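Local coordinates for protein complement factor MASP-3 (Homo sapiens, PDB 3DEM) that probably acts as a serine protease of the complement system that associates, through its CUB1-EGF-CUB2 region, with mannan-binding lectin and ficolins, at residues 15-20 with 111-116; 134-139 with 151-156; 179-182 with 187-190; 193-198 with 269-274. One frame throughout, in Å; residues are numbered along the deposited sequence.

Interaction 1: 15-20 with 111-116; sequences PGYPDS and GFDAHY
Tyr17 and Asp113 each carry CG on the far side of the CA-CB bond from their own backbone N (chi1 -174° and 175°), and these two extended settings let a loop tyrosine lie along the start of a strand. The tyrosine ring reaches Phe112 with the ring carbon next to CG: CD1 of Tyr17 is 3.4 Å from O of Phe112. Farther out along the ring the partner changes to the next residue, with CZ of Tyr17 at 3.7 Å and OH of Tyr17 at 3.6 Å from CB of Asp113. Ring and carboxylate planes are inclined by 35°, and OH of Tyr17 stays 4.1 Å from OD2 of Asp113, so the pair packs without a hydrogen bond between them. The loop backbone sets the ring's starting point. A cis peptide precedes Pro18, and N of Asp19 bonds O of Gly16 at 2.7 Å, closing a type VI turn with Tyr17 and Pro18 at its corners; CB of Pro18 rests on one face of the tyrosine ring, toward its rim. Phe112 points away from the loop, against Ile12 and Phe46. Phe151 of the second subunit also packs on Tyr17. Within the first CUB domain, the contact lays the loop that leads from strand 9-13 to strand 25-32 over strand 111-120, which runs antiparallel between strands 9-13 and 37-47.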
loop_
_atom_site.group_PDB
_atom_site.type_symbol
_atom_site.label_atom_id
_atom_site.label_comp_id
_atom_site.label_asym_id
_atom_site.label_seq_id
_atom_site.Cartn_x
_atom_site.Cartn_y
_atom_site.Cartn_z
ATOM N N PRO A 15 4.691 -29.746 -4.782
ATOM C CA PRO A 15 4.088 -30.849 -5.525
ATOM C C PRO A 15 3.400 -31.826 -4.577
ATOM O O PRO A 15 4.000 -32.252 -3.584
ATOM C CB PRO A 15 5.290 -31.530 -6.186
ATOM C CG PRO A 15 6.318 -30.470 -6.288
ATOM C CD PRO A 15 6.114 -29.557 -5.112
ATOM N N GLY A 16 2.144 -32.150 -4.871
ATOM C CA GLY A 16 1.397 -33.114 -4.078
ATOM C C GLY A 16 0.523 -32.525 -2.985
ATOM O O GLY A 16 -0.400 -33.185 -2.510
ATOM N N TYR A 17 0.811 -31.289 -2.583
ATOM C CA TYR A 17 0.058 -30.627 -1.515
ATOM C C TYR A 17 -1.441 -30.803 -1.732
ATOM O O TYR A 17 -1.917 -30.674 -2.856
ATOM C CB TYR A 17 0.419 -29.138 -1.444
ATOM C CG TYR A 17 -0.206 -28.401 -0.274
ATOM C CD1 TYR A 17 0.491 -28.229 0.918
ATOM C CD2 TYR A 17 -1.495 -27.881 -0.362
ATOM C CE1 TYR A 17 -0.078 -27.559 1.992
ATOM C CE2 TYR A 17 -2.076 -27.215 0.705
ATOM C CZ TYR A 17 -1.362 -27.054 1.880
ATOM O OH TYR A 17 -1.934 -26.388 2.941
ATOM N N PRO A 18 -2.195 -31.091 -0.655
ATOM C CA PRO A 18 -1.754 -31.206 0.735
ATOM C C PRO A 18 -1.204 -32.585 1.122
ATOM O O PRO A 18 -0.966 -32.841 2.304
ATOM C CB PRO A 18 -3.036 -30.923 1.517
ATOM C CG PRO A 18 -4.121 -31.455 0.642
ATOM C CD PRO A 18 -3.646 -31.317 -0.788
ATOM N N ASP A 19 -1.016 -33.467 0.144
ATOM C CA ASP A 19 -0.399 -34.759 0.410
ATOM C C ASP A 19 1.113 -34.610 0.483
ATOM O O ASP A 19 1.663 -33.588 0.071
ATOM C CB ASP A 19 -0.766 -35.763 -0.678
ATOM C CG ASP A 19 -2.228 -36.124 -0.658
ATOM O OD1 ASP A 19 -2.703 -36.621 0.386
ATOM O OD2 ASP A 19 -2.898 -35.913 -1.690
ATOM N N SER A 20 1.778 -35.636 1.005
ATOM C CA SER A 20 3.232 -35.639 1.104
ATOM C C SER A 20 3.874 -35.446 -0.266
ATOM O O SER A 20 3.399 -35.982 -1.264
ATOM C CB SER A 20 3.722 -36.940 1.733
ATOM O OG SER A 20 3.495 -38.041 0.872
ATOM N N GLY A 111 4.945 -30.770 2.893
ATOM C CA GLY A 111 5.382 -29.635 2.089
ATOM C C GLY A 111 4.952 -28.267 2.591
ATOM O O GLY A 111 4.956 -28.008 3.797
ATOM N N PHE A 112 4.580 -27.387 1.665
ATOM C CA PHE A 112 4.276 -26.004 2.021
ATOM C C PHE A 112 3.142 -25.379 1.202
ATOM O O PHE A 112 2.775 -25.870 0.133
ATOM C CB PHE A 112 5.537 -25.145 1.895
ATOM C CG PHE A 112 5.927 -24.850 0.474
ATOM C CD1 PHE A 112 5.508 -23.683 -0.149
ATOM C CD2 PHE A 112 6.703 -25.745 -0.245
ATOM C CE1 PHE A 112 5.861 -23.415 -1.461
ATOM C CE2 PHE A 112 7.057 -25.485 -1.555
ATOM C CZ PHE A 112 6.636 -24.319 -2.164
ATOM N N ASP A 113 2.599 -24.288 1.730
ATOM C CA ASP A 113 1.589 -23.484 1.062
ATOM C C ASP A 113 2.019 -22.023 1.217
ATOM O O ASP A 113 2.141 -21.520 2.337
ATOM C CB ASP A 113 0.216 -23.728 1.696
ATOM C CG ASP A 113 -0.870 -22.822 1.127
ATOM O OD1 ASP A 113 -0.821 -22.498 -0.082
ATOM O OD2 ASP A 113 -1.780 -22.438 1.894
ATOM N N ALA A 114 2.265 -21.349 0.096
ATOM C CA ALA A 114 2.799 -19.993 0.131
ATOM C C ALA A 114 1.964 -18.997 -0.673
ATOM O O ALA A 114 1.277 -19.363 -1.625
ATOM C CB ALA A 114 4.248 -19.978 -0.340
ATOM N N HIS A 115 2.041 -17.733 -0.274
ATOM C CA HIS A 115 1.294 -16.657 -0.908
ATOM C C HIS A 115 2.205 -15.459 -1.110
ATOM O O HIS A 115 3.008 -15.134 -0.240
ATOM C CB HIS A 115 0.110 -16.258 -0.028
ATOM C CG HIS A 115 -0.905 -17.345 0.139
ATOM N ND1 HIS A 115 -0.716 -18.418 0.985
ATOM C CD2 HIS A 115 -2.111 -17.534 -0.443
ATOM C CE1 HIS A 115 -1.764 -19.217 0.920
ATOM N NE2 HIS A 115 -2.626 -18.702 0.062
ATOM N N TYR A 116 2.090 -14.811 -2.261
ATOM C CA TYR A 116 2.903 -13.638 -2.551
ATOM C C TYR A 116 2.043 -12.525 -3.136
ATOM O O TYR A 116 0.947 -12.771 -3.638
ATOM C CB TYR A 116 4.049 -13.984 -3.509
ATOM C CG TYR A 116 3.598 -14.301 -4.919
ATOM C CD1 TYR A 116 3.405 -13.290 -5.854
ATOM C CD2 TYR A 116 3.360 -15.611 -5.315
ATOM C CE1 TYR A 116 2.983 -13.579 -7.145
ATOM C CE2 TYR A 116 2.941 -15.910 -6.604
ATOM C CZ TYR A 116 2.759 -14.891 -7.512
ATOM O OH TYR A 116 2.345 -15.181 -8.796
#

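Interaction 2: 134-139 with 151-156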
loop_
_atom_site.group_PDB
_atom_site.type_symbol
_atom_site.label_atom_id
_atom_site.label_comp_id
_atom_site.label_asym_id
_atom_site.label_seq_id
_atom_site.Cartn_x
_atom_site.Cartn_y
_atom_site.Cartn_z
ATOM N N CYS A 134 13.957 14.266 -4.566
ATOM C CA CYS A 134 13.199 15.505 -4.743
ATOM C C CYS A 134 13.802 16.656 -3.942
ATOM O O CYS A 134 14.139 16.496 -2.769
ATOM C CB CYS A 134 11.729 15.306 -4.375
ATOM S SG CYS A 134 10.893 14.019 -5.333
ATOM N N ASP A 135 13.944 17.808 -4.590
ATOM C CA ASP A 135 14.500 18.999 -3.952
ATOM C C ASP A 135 13.610 19.469 -2.791
ATOM O O ASP A 135 14.100 19.688 -1.682
ATOM C CB ASP A 135 14.679 20.105 -4.995
ATOM C CG ASP A 135 15.483 21.293 -4.482
ATOM O OD1 ASP A 135 16.016 21.242 -3.356
ATOM O OD2 ASP A 135 15.587 22.289 -5.226
ATOM N N HIS A 136 12.309 19.611 -3.043
ATOM C CA HIS A 136 11.375 20.047 -2.004
ATOM C C HIS A 136 10.459 18.915 -1.530
ATOM O O HIS A 136 10.748 18.254 -0.533
ATOM C CB HIS A 136 10.537 21.247 -2.465
ATOM C CG HIS A 136 11.320 22.513 -2.615
ATOM N ND1 HIS A 136 10.771 23.671 -3.127
ATOM C CD2 HIS A 136 12.609 22.805 -2.330
ATOM C CE1 HIS A 136 11.686 24.622 -3.143
ATOM N NE2 HIS A 136 12.812 24.122 -2.667
ATOM N N TYR A 137 9.361 18.688 -2.251
ATOM C CA TYR A 137 8.383 17.674 -1.860
ATOM C C TYR A 137 8.464 16.409 -2.710
ATOM O O TYR A 137 8.613 16.475 -3.931
ATOM C CB TYR A 137 6.964 18.234 -1.951
ATOM C CG TYR A 137 6.719 19.483 -1.141
ATOM C CD1 TYR A 137 6.867 19.480 0.240
ATOM C CD2 TYR A 137 6.311 20.664 -1.754
ATOM C CE1 TYR A 137 6.629 20.630 0.993
ATOM C CE2 TYR A 137 6.076 21.811 -1.021
ATOM C CZ TYR A 137 6.235 21.789 0.352
ATOM O OH TYR A 137 5.991 22.927 1.085
ATOM N N CYS A 138 8.350 15.259 -2.052
ATOM C CA CYS A 138 8.218 13.980 -2.736
ATOM C C CYS A 138 6.813 13.431 -2.492
ATOM O O CYS A 138 6.318 13.476 -1.372
ATOM C CB CYS A 138 9.265 12.985 -2.227
ATOM S SG CYS A 138 9.305 11.389 -3.103
ATOM N N HIS A 139 6.172 12.926 -3.543
ATOM C CA HIS A 139 4.827 12.362 -3.430
ATOM C C HIS A 139 4.838 10.919 -3.918
ATOM O O HIS A 139 5.174 10.639 -5.071
ATOM C CB HIS A 139 3.817 13.174 -4.247
ATOM C CG HIS A 139 3.823 14.641 -3.941
ATOM N ND1 HIS A 139 3.004 15.205 -2.986
ATOM C CD2 HIS A 139 4.546 15.661 -4.466
ATOM C CE1 HIS A 139 3.223 16.506 -2.935
ATOM N NE2 HIS A 139 4.155 16.808 -3.821
ATOM N N PHE A 151 5.461 26.735 -2.781
ATOM C CA PHE A 151 4.812 27.904 -3.338
ATOM C C PHE A 151 5.852 28.945 -3.735
ATOM O O PHE A 151 6.709 29.323 -2.932
ATOM C CB PHE A 151 3.843 28.477 -2.299
ATOM C CG PHE A 151 3.113 29.698 -2.753
ATOM C CD1 PHE A 151 1.974 29.592 -3.528
ATOM C CD2 PHE A 151 3.555 30.955 -2.383
ATOM C CE1 PHE A 151 1.293 30.725 -3.937
ATOM C CE2 PHE A 151 2.884 32.092 -2.792
ATOM C CZ PHE A 151 1.750 31.974 -3.569
ATOM N N GLY A 152 5.782 29.403 -4.979
ATOM C CA GLY A 152 6.705 30.423 -5.457
ATOM C C GLY A 152 7.859 29.843 -6.252
ATOM O O GLY A 152 8.666 30.582 -6.810
ATOM N N TYR A 153 7.938 28.515 -6.301
ATOM C CA TYR A 153 8.992 27.825 -7.046
ATOM C C TYR A 153 8.435 27.075 -8.250
ATOM O O TYR A 153 7.241 26.783 -8.328
ATOM C CB TYR A 153 9.722 26.822 -6.156
ATOM C CG TYR A 153 10.621 27.414 -5.091
ATOM C CD1 TYR A 153 12.002 27.423 -5.254
ATOM C CD2 TYR A 153 10.097 27.931 -3.911
ATOM C CE1 TYR A 153 12.832 27.941 -4.276
ATOM C CE2 TYR A 153 10.919 28.451 -2.929
ATOM C CZ TYR A 153 12.285 28.451 -3.117
ATOM O OH TYR A 153 13.118 28.969 -2.156
ATOM N N ILE A 154 9.322 26.742 -9.180
ATOM C CA ILE A 154 8.934 26.064 -10.405
ATOM C C ILE A 154 9.748 24.783 -10.547
ATOM O O ILE A 154 10.978 24.806 -10.450
ATOM C CB ILE A 154 9.164 26.970 -11.640
ATOM C CG1 ILE A 154 8.336 28.254 -11.523
ATOM C CG2 ILE A 154 8.828 26.227 -12.925
ATOM C CD1 ILE A 154 8.802 29.382 -12.432
ATOM N N LEU A 155 9.061 23.664 -10.762
ATOM C CA LEU A 155 9.742 22.394 -10.996
ATOM C C LEU A 155 10.541 22.448 -12.301
ATOM O O LEU A 155 10.007 22.779 -13.366
ATOM C CB LEU A 155 8.738 21.235 -11.021
ATOM C CG LEU A 155 9.336 19.824 -10.930
ATOM C CD1 LEU A 155 10.012 19.602 -9.584
ATOM C CD2 LEU A 155 8.278 18.751 -11.177
ATOM N N HIS A 156 11.827 22.132 -12.200
ATOM C CA HIS A 156 12.756 22.227 -13.321
ATOM C C HIS A 156 12.555 21.086 -14.323
ATOM O O HIS A 156 11.786 20.163 -14.076
ATOM C CB HIS A 156 14.196 22.244 -12.786
ATOM C CG HIS A 156 15.233 22.561 -13.819
ATOM N ND1 HIS A 156 15.146 23.654 -14.656
ATOM C CD2 HIS A 156 16.396 21.941 -14.132
ATOM C CE1 HIS A 156 16.201 23.681 -15.453
ATOM N NE2 HIS A 156 16.976 22.656 -15.152
HETATM O O HOH W 1 4.510 25.132 -0.379
#
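His136 meets Tyr153 through a single ring carbon. CE1 of His136 stands over the centre of the tyrosine ring, 3.5 Å from CD1 and 3.6 Å from CG of Tyr153, so the imidazole presents its edge to the phenol face. The planes stand at 83° with centroids 4.6 Å apart, a T-shaped (edge-to-face) pair in which the C-H of CE1, probably somewhat polarised by the flanking nitrogens, points into the pi cloud. The first torsions match: chi1 is -69° in His136 and -71° in Tyr153, which puts each CG beside its own backbone N; the two side chains cross at about a right angle. The histidine's rotation is further set by ND1, which takes a hydrogen bond from N of Arg150. In the calcium-binding EGF domain this pair joins the turn ahead of the larger hairpin, strands 137-141 and 144-148, to the smaller one, strands 154-155 and 162-163, and both side chains touch Cys162 of the latter. Beside the stack a water forms a second link, lying in the plane of the Tyr137 ring, 3.0 Å from OH of Tyr137, and accepting from N of Phe151 at 3.0 Å. Disulfides Cys134-Cys147 and Cys138-Cys124 tie down the chain on either side of His136, the first from the loop, the second from the strand. Farther out, the Phe151 ring stacks on His45 of the second subunit.

Interaction 3: 179-182 with 187-190; sequences TSPD and YPKS
The five-membered rings of Pro181 and Pro188 cross obliquely instead of stacking, and the ring of Tyr187 leads away from them to meet Phe260 edge-to-face, while Tyr195 packs on Pro181. Between the prolines the touching atoms are CB of Pro181 and CD of Pro188, 3.6 Å apart, with CG of Pro188 a little farther from the same CB at 3.8 Å. The carbonyl of Pro181 joins in: its O lies 3.6 Å from CD of Pro188 and 3.7 Å from CA of Tyr187, contacts of packing alone. Of the Tyr187 side chain, it is CB that faces the segment 179-182, 4.2 Å from CB of Ser180. The reason is its first torsion: at 53° CG stands in the crowded position between backbone N and carbonyl carbon, and the phenol is carried off the segment 179-182. On the other limb the backbone is braced locally, OG1 of Thr179 giving a 2.8 Å hydrogen bond to O of Ser180 from above the carbonyl plane, while OG of Ser180 is paired with N of Trp271. Where the phenol ends, OH of Tyr187 is hydrogen-bonded to OD2 of Asp226 and to N of Glu216. Asp226 and Glu216 are both calcium ligands, completed by Asp263 and Ser265, so the tyrosine is a second-shell residue that probably helps to hold the Asp226 carboxylate in place. Such a tyrosine beside acidic ligands, at the end of the beta-sandwich, is characteristic of calcium-binding CUB domains.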
loop_
_atom_site.group_PDB
_atom_site.type_symbol
_atom_site.label_atom_id
_atom_site.label_comp_id
_atom_site.label_asym_id
_atom_site.label_seq_id
_atom_site.Cartn_x
_atom_site.Cartn_y
_atom_site.Cartn_z
ATOM N N THR A 179 20.164 41.063 -4.004
ATOM C CA THR A 179 20.580 39.824 -3.348
ATOM C C THR A 179 20.198 38.609 -4.184
ATOM O O THR A 179 19.360 38.696 -5.086
ATOM C CB THR A 179 19.937 39.644 -1.940
ATOM O OG1 THR A 179 18.571 39.222 -2.077
ATOM C CG2 THR A 179 20.010 40.930 -1.089
ATOM N N SER A 180 20.824 37.473 -3.881
ATOM C CA SER A 180 20.355 36.192 -4.374
ATOM C C SER A 180 18.954 35.933 -3.812
ATOM O O SER A 180 18.593 36.464 -2.766
ATOM C CB SER A 180 21.321 35.087 -3.947
ATOM O OG SER A 180 21.527 35.107 -2.543
ATOM N N PRO A 181 18.143 35.129 -4.517
ATOM C CA PRO A 181 16.771 34.909 -4.048
ATOM C C PRO A 181 16.717 34.287 -2.653
ATOM O O PRO A 181 17.439 33.328 -2.374
ATOM C CB PRO A 181 16.190 33.948 -5.094
ATOM C CG PRO A 181 17.063 34.118 -6.298
ATOM C CD PRO A 181 18.424 34.404 -5.769
ATOM N N ASP A 182 15.878 34.852 -1.789
ATOM C CA ASP A 182 15.681 34.353 -0.421
ATOM C C ASP A 182 16.901 34.548 0.506
ATOM O O ASP A 182 16.930 34.014 1.614
ATOM C CB ASP A 182 15.235 32.880 -0.436
ATOM C CG ASP A 182 14.296 32.540 0.715
ATOM O OD1 ASP A 182 13.821 33.473 1.405
ATOM O OD2 ASP A 182 14.029 31.336 0.936
ATOM N N TYR A 187 19.928 29.731 -1.612
ATOM C CA TYR A 187 19.368 30.157 -2.896
ATOM C C TYR A 187 18.837 28.980 -3.716
ATOM O O TYR A 187 19.356 27.864 -3.617
ATOM C CB TYR A 187 20.374 30.982 -3.705
ATOM C CG TYR A 187 21.730 30.352 -3.922
ATOM C CD1 TYR A 187 21.932 29.386 -4.907
ATOM C CD2 TYR A 187 22.826 30.759 -3.177
ATOM C CE1 TYR A 187 23.185 28.824 -5.119
ATOM C CE2 TYR A 187 24.084 30.209 -3.384
ATOM C CZ TYR A 187 24.258 29.240 -4.351
ATOM O OH TYR A 187 25.513 28.697 -4.542
ATOM N N PRO A 188 17.775 29.223 -4.507
ATOM C CA PRO A 188 17.153 28.192 -5.336
ATOM C C PRO A 188 18.128 27.563 -6.330
ATOM O O PRO A 188 18.933 28.258 -6.943
ATOM C CB PRO A 188 16.062 28.962 -6.087
ATOM C CG PRO A 188 15.771 30.135 -5.231
ATOM C CD PRO A 188 17.084 30.518 -4.633
ATOM N N LYS A 189 18.046 26.249 -6.476
ATOM C CA LYS A 189 18.840 25.519 -7.441
ATOM C C LYS A 189 18.333 25.785 -8.852
ATOM O O LYS A 189 17.225 26.296 -9.037
ATOM C CB LYS A 189 18.763 24.018 -7.150
ATOM C CG LYS A 189 19.291 23.618 -5.780
ATOM C CD LYS A 189 19.091 22.128 -5.524
ATOM C CE LYS A 189 19.532 21.747 -4.120
ATOM N NZ LYS A 189 18.702 22.400 -3.052
ATOM N N SER A 190 19.163 25.453 -9.838
ATOM C CA SER A 190 18.758 25.424 -11.242
ATOM C C SER A 190 18.142 26.722 -11.741
ATOM O O SER A 190 17.229 26.699 -12.560
ATOM C CB SER A 190 17.788 24.268 -11.482
ATOM O OG SER A 190 18.385 23.045 -11.113
#

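Interaction 4: 193-198 with 269-274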
loop_
_atom_site.group_PDB
_atom_site.type_symbol
_atom_site.label_atom_id
_atom_site.label_comp_id
_atom_site.label_asym_id
_atom_site.label_seq_id
_atom_site.Cartn_x
_atom_site.Cartn_y
_atom_site.Cartn_z
ATOM N N CYS A 193 19.336 34.103 -12.742
ATOM C CA CYS A 193 18.835 35.413 -12.345
ATOM C C CYS A 193 19.539 36.534 -13.083
ATOM O O CYS A 193 20.771 36.576 -13.131
ATOM C CB CYS A 193 19.018 35.615 -10.836
ATOM S SG CYS A 193 18.334 34.282 -9.844
ATOM N N LEU A 194 18.749 37.441 -13.647
ATOM C CA LEU A 194 19.269 38.616 -14.335
ATOM C C LEU A 194 18.841 39.863 -13.573
ATOM O O LEU A 194 17.652 40.201 -13.552
ATOM C CB LEU A 194 18.736 38.680 -15.768
ATOM C CG LEU A 194 19.064 37.493 -16.681
ATOM C CD1 LEU A 194 18.245 37.531 -17.969
ATOM C CD2 LEU A 194 20.559 37.423 -17.007
ATOM N N TYR A 195 19.809 40.524 -12.938
ATOM C CA TYR A 195 19.567 41.774 -12.236
ATOM C C TYR A 195 20.121 42.932 -13.051
ATOM O O TYR A 195 21.297 42.928 -13.431
ATOM C CB TYR A 195 20.229 41.755 -10.863
ATOM C CG TYR A 195 19.865 40.558 -10.019
ATOM C CD1 TYR A 195 18.729 40.563 -9.221
ATOM C CD2 TYR A 195 20.672 39.421 -10.010
ATOM C CE1 TYR A 195 18.405 39.465 -8.437
ATOM C CE2 TYR A 195 20.354 38.323 -9.241
ATOM C CZ TYR A 195 19.224 38.348 -8.461
ATOM O OH TYR A 195 18.913 37.251 -7.694
ATOM N N THR A 196 19.281 43.927 -13.309
ATOM C CA THR A 196 19.661 45.023 -14.189
ATOM C C THR A 196 19.619 46.383 -13.506
ATOM O O THR A 196 18.575 46.802 -12.993
ATOM C CB THR A 196 18.752 45.053 -15.430
ATOM O OG1 THR A 196 18.704 43.746 -16.001
ATOM C CG2 THR A 196 19.275 46.035 -16.465
ATOM N N ILE A 197 20.761 47.065 -13.500
ATOM C CA ILE A 197 20.840 48.418 -12.981
ATOM C C ILE A 197 20.905 49.354 -14.181
ATOM O O ILE A 197 21.776 49.206 -15.047
ATOM C CB ILE A 197 22.066 48.620 -12.060
ATOM C CG1 ILE A 197 22.058 47.595 -10.917
ATOM C CG2 ILE A 197 22.099 50.054 -11.505
ATOM C CD1 ILE A 197 23.334 47.570 -10.108
ATOM N N GLU A 198 19.959 50.283 -14.261
ATOM C CA GLU A 198 19.931 51.257 -15.344
ATOM C C GLU A 198 19.773 52.659 -14.785
ATOM O O GLU A 198 18.696 53.020 -14.319
ATOM C CB GLU A 198 18.758 50.976 -16.282
ATOM C CG GLU A 198 18.899 49.720 -17.107
ATOM C CD GLU A 198 19.172 50.013 -18.567
ATOM O OE1 GLU A 198 19.513 51.186 -18.879
ATOM O OE2 GLU A 198 19.034 49.074 -19.392
ATOM N N ARG A 269 24.223 29.837 0.910
ATOM C CA ARG A 269 23.362 30.939 1.357
ATOM C C ARG A 269 23.278 32.150 0.410
ATOM O O ARG A 269 22.356 32.964 0.508
ATOM C CB ARG A 269 23.755 31.374 2.772
ATOM C CG ARG A 269 23.683 30.228 3.781
ATOM C CD ARG A 269 24.032 30.679 5.179
ATOM N NE ARG A 269 22.930 31.416 5.798
ATOM C CZ ARG A 269 22.888 31.764 7.083
ATOM N NH1 ARG A 269 23.891 31.451 7.898
ATOM N NH2 ARG A 269 21.837 32.428 7.555
ATOM N N GLY A 270 24.235 32.267 -0.503
ATOM C CA GLY A 270 24.177 33.306 -1.517
ATOM C C GLY A 270 24.964 34.567 -1.204
ATOM O O GLY A 270 26.067 34.513 -0.649
ATOM N N TRP A 271 24.384 35.712 -1.554
ATOM C CA TRP A 271 25.129 36.963 -1.589
ATOM C C TRP A 271 24.213 38.176 -1.549
ATOM O O TRP A 271 23.021 38.096 -1.855
ATOM C CB TRP A 271 25.987 37.030 -2.859
ATOM C CG TRP A 271 25.191 36.818 -4.125
ATOM C CD1 TRP A 271 24.961 35.628 -4.759
ATOM C CD2 TRP A 271 24.521 37.822 -4.902
ATOM N NE1 TRP A 271 24.187 35.830 -5.886
ATOM C CE2 TRP A 271 23.903 37.167 -5.995
ATOM C CE3 TRP A 271 24.372 39.208 -4.776
ATOM C CZ2 TRP A 271 23.153 37.852 -6.953
ATOM C CZ3 TRP A 271 23.632 39.890 -5.735
ATOM C CH2 TRP A 271 23.030 39.210 -6.809
ATOM N N ARG A 272 24.797 39.304 -1.177
ATOM C CA ARG A 272 24.097 40.574 -1.126
ATOM C C ARG A 272 25.059 41.670 -1.562
ATOM O O ARG A 272 26.234 41.656 -1.208
ATOM C CB ARG A 272 23.603 40.856 0.295
ATOM C CG ARG A 272 23.222 42.306 0.544
ATOM C CD ARG A 272 22.845 42.555 1.993
ATOM N NE ARG A 272 22.749 43.986 2.272
ATOM C CZ ARG A 272 21.673 44.596 2.769
ATOM N NH1 ARG A 272 20.577 43.903 3.071
ATOM N NH2 ARG A 272 21.696 45.904 2.985
ATOM N N LEU A 273 24.564 42.621 -2.338
ATOM C CA LEU A 273 25.376 43.770 -2.671
ATOM C C LEU A 273 24.548 45.036 -2.572
ATOM O O LEU A 273 23.312 45.003 -2.646
ATOM C CB LEU A 273 26.012 43.625 -4.063
ATOM C CG LEU A 273 25.146 43.649 -5.324
ATOM C CD1 LEU A 273 24.781 45.091 -5.712
ATOM C CD2 LEU A 273 25.872 42.953 -6.460
ATOM N N SER A 274 25.233 46.151 -2.377
ATOM C CA SER A 274 24.600 47.442 -2.506
ATOM C C SER A 274 25.300 48.181 -3.633
ATOM O O SER A 274 26.494 47.992 -3.862
ATOM C CB SER A 274 24.695 48.235 -1.200
ATOM O OG SER A 274 26.045 48.505 -0.871
#
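Tyr195 and Trp271 make the close part of this contact by an edge. The benzo rim of the indole comes up to one side of the phenol: CE2 of Tyr195 is 3.6 Å from CZ2 and 3.7 Å from CH2 of Trp271. The planes lie at 86° and the centroids 5.5 Å apart, an offset edge-to-face pair in which Trp271 supplies the edge and Tyr195 the face. With chi1 at 54°, CG of Trp271 is held between backbone N and carbonyl carbon, and the indole extends toward strand 192-198. Tyr195 lies on that strand, at the margin of one sheet of the second CUB domain, and Trp271 beside strand 272-277, which runs inside the facing sheet, so the ring pair bridges the beta-sandwich; Phe260 and Phe209 also press on the indole. Farther along, the approach loosens: CD1 of Ile197 and CD1 of Leu273 remain 5.3 Å apart, and the backbones are well separated, with 11.4 Å between CA of Tyr195 and CA of Leu273. On the outer face of its own sheet Arg272 forms a salt bridge to Glu210, and Glu198 lies at the exposed surface of the other.

How the interactions relate
Interactions 2, 3 and 4 form a continuous series, whereas interaction 1 stands apart, its centre 49 Å from that of interaction 2. Even so, both of these touch the second subunit, where His115 stacks on His139 of the neighbouring copy. Interaction 2 passes to interaction 3 across the EGF-CUB2 junction: OD1 of Asp135 and NZ of Lys189 form a 2.9 Å salt bridge, and CE1 of Tyr153 packs 3.8 Å from CG of Pro188. Interactions 3 and 4, centres 10 Å apart, share one domain and are joined by a probable hydrogen bond of 3.0 Å between O of Thr179 and OH of Tyr195. The side chain of Tyr187 lies about 4 Å from this domain's calcium, that of Trp271 about 11 Å.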